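Local coordinates for protein DNA polymerase sliding clamp 3 (Sulfolobus tokodaii, PDB 3AIZ) that serves as a subunit of a ring that encircles DNA and tethers the polymerase and other DNA-processing proteins to it during replication, at residues Leu225-Asn230 with Phe239-Arg244. Numbering follows the deposited sequence.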
# COMPACT_ATOMS: atom_id res chain seq x y z
N LEU C 225 -37.76 10.62 -8.09
CA LEU C 225 -37.31 9.99 -6.86
C LEU C 225 -37.20 11.05 -5.78
O LEU C 225 -36.51 12.06 -5.96
CB LEU C 225 -35.95 9.33 -7.08
CG LEU C 225 -35.12 9.03 -5.82
CD1 LEU C 225 -35.83 8.04 -4.91
CD2 LEU C 225 -33.73 8.52 -6.19
N LYS C 226 -37.87 10.84 -4.66
CA LYS C 226 -37.78 11.78 -3.55
C LYS C 226 -36.93 11.25 -2.41
O LYS C 226 -37.37 10.38 -1.65
CB LYS C 226 -39.16 12.17 -3.03
CG LYS C 226 -39.10 13.25 -1.95
CD LYS C 226 -40.45 13.49 -1.30
CE LYS C 226 -40.33 14.54 -0.21
NZ LYS C 226 -41.57 14.66 0.61
N LEU C 227 -35.71 11.76 -2.30
CA LEU C 227 -34.86 11.45 -1.16
C LEU C 227 -35.02 12.54 -0.11
O LEU C 227 -34.58 13.68 -0.32
CB LEU C 227 -33.39 11.35 -1.59
CG LEU C 227 -33.03 10.25 -2.58
CD1 LEU C 227 -31.58 10.39 -3.02
CD2 LEU C 227 -33.28 8.88 -1.98
N ARG C 228 -35.66 12.21 1.00
CA ARG C 228 -35.80 13.15 2.09
C ARG C 228 -34.84 12.81 3.22
O ARG C 228 -35.06 11.86 3.96
CB ARG C 228 -37.24 13.17 2.63
CG ARG C 228 -37.34 13.73 4.04
CD ARG C 228 -38.77 14.01 4.44
NE ARG C 228 -39.35 15.09 3.65
CZ ARG C 228 -40.45 15.76 3.99
NH1 ARG C 228 -41.08 15.45 5.12
NH2 ARG C 228 -40.91 16.73 3.22
N TYR C 229 -33.77 13.59 3.33
CA TYR C 229 -32.84 13.43 4.43
C TYR C 229 -33.36 14.19 5.64
O TYR C 229 -33.27 15.42 5.70
CB TYR C 229 -31.45 13.93 4.03
CG TYR C 229 -30.75 13.04 3.03
CD1 TYR C 229 -30.82 13.30 1.67
CD2 TYR C 229 -30.01 11.94 3.45
CE1 TYR C 229 -30.17 12.49 0.76
CE2 TYR C 229 -29.37 11.12 2.54
CZ TYR C 229 -29.45 11.40 1.20
OH TYR C 229 -28.80 10.59 0.29
N ASN C 230 -33.91 13.45 6.60
CA ASN C 230 -34.46 14.05 7.81
C ASN C 230 -33.41 14.81 8.61
O ASN C 230 -32.26 14.38 8.72
CB ASN C 230 -35.12 12.98 8.68
CG ASN C 230 -36.32 12.35 8.02
OD1 ASN C 230 -36.52 11.13 8.11
ND2 ASN C 230 -37.13 13.16 7.35
N PHE C 239 -34.71 15.94 -2.02
CA PHE C 239 -34.09 15.89 -3.34
C PHE C 239 -34.99 15.16 -4.32
O PHE C 239 -35.18 13.95 -4.22
CB PHE C 239 -32.72 15.21 -3.27
CG PHE C 239 -31.70 15.97 -2.46
CD1 PHE C 239 -31.68 15.87 -1.08
CD2 PHE C 239 -30.77 16.78 -3.09
CE1 PHE C 239 -30.74 16.57 -0.34
CE2 PHE C 239 -29.83 17.48 -2.35
CZ PHE C 239 -29.82 17.37 -0.98
N TYR C 240 -35.57 15.91 -5.26
CA TYR C 240 -36.40 15.32 -6.30
C TYR C 240 -35.59 15.11 -7.57
O TYR C 240 -35.17 16.07 -8.21
CB TYR C 240 -37.61 16.21 -6.60
CG TYR C 240 -38.53 16.42 -5.42
CD1 TYR C 240 -38.23 17.37 -4.44
CD2 TYR C 240 -39.70 15.69 -5.28
CE1 TYR C 240 -39.07 17.57 -3.37
CE2 TYR C 240 -40.54 15.88 -4.20
CZ TYR C 240 -40.22 16.83 -3.25
OH TYR C 240 -41.05 17.03 -2.17
N ILE C 241 -35.37 13.85 -7.93
CA ILE C 241 -34.59 13.52 -9.12
C ILE C 241 -35.47 12.97 -10.23
O ILE C 241 -36.22 12.01 -10.02
CB ILE C 241 -33.48 12.51 -8.79
CG1 ILE C 241 -32.65 13.00 -7.60
CG2 ILE C 241 -32.59 12.27 -10.00
CD1 ILE C 241 -31.55 12.06 -7.18
N ALA C 242 -35.39 13.58 -11.41
CA ALA C 242 -36.23 13.20 -12.54
C ALA C 242 -35.96 11.77 -13.01
O ALA C 242 -34.84 11.27 -12.91
CB ALA C 242 -36.04 14.18 -13.69
N PRO C 243 -37.01 11.11 -13.53
CA PRO C 243 -36.96 9.72 -13.99
C PRO C 243 -36.21 9.56 -15.32
O PRO C 243 -36.08 10.52 -16.07
CB PRO C 243 -38.43 9.36 -14.19
CG PRO C 243 -39.21 10.41 -13.46
CD PRO C 243 -38.38 11.64 -13.56
N ARG C 244 -35.74 8.34 -15.58
CA ARG C 244 -35.08 8.00 -16.84
C ARG C 244 -33.88 8.86 -17.17
O ARG C 244 -33.68 9.23 -18.33
CB ARG C 244 -36.08 8.04 -18.00
CG ARG C 244 -37.04 6.87 -18.06
CD ARG C 244 -37.70 6.79 -19.42
NE ARG C 244 -38.70 5.72 -19.49
CZ ARG C 244 -39.37 5.40 -20.59
NH1 ARG C 244 -39.15 6.06 -21.72
NH2 ARG C 244 -40.27 4.42 -20.56
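Lys226 and Tyr240 leave their strands from a non-hydrogen-bonded antiparallel pair and extend alongside each other. The lysine chain is extended, its CG anti to the backbone N (chi1 -175°), which carries the methylenes along the tyrosine ring: Lys226 CG sits 4.1 Å from the Tyr240 ring centroid and 26° off the ring normal, a CH-pi contact over the face. Farther out, Lys226 CD and CE pass the phenol end, while NZ forms a weak, long ion pair with Asp238. The other face, carrying Leu225, Leu227, Tyr229, Phe239 and Ile241, is largely apolar. There the side chains of Tyr229 and Phe239 are set nearly perpendicular, their ring planes at 86° and Tyr229 CD1 3.8 Å from Phe239 CE1; the hydroxyl of Tyr229 is hydrogen-bonded to Thr205. These pairs belong to the hairpin of strands 223-231 and 235-241, in the C-terminal domain of the PCNA fold, and strand 235-241 continues the sheet to strand 45-52 of the N-terminal domain. Four backbone bonds fix the register, two each for Leu225-Ile241 and Leu227-Phe239; Ile241 N to Leu225 O spans 2.9 Å. Leu225 CD2 approaches Ile241 CD1 at 4.3 Å, with both side chains also touching Val202 of helix 199-203, whereas Leu227 and Tyr229 meet Phe139 of helix 136-149.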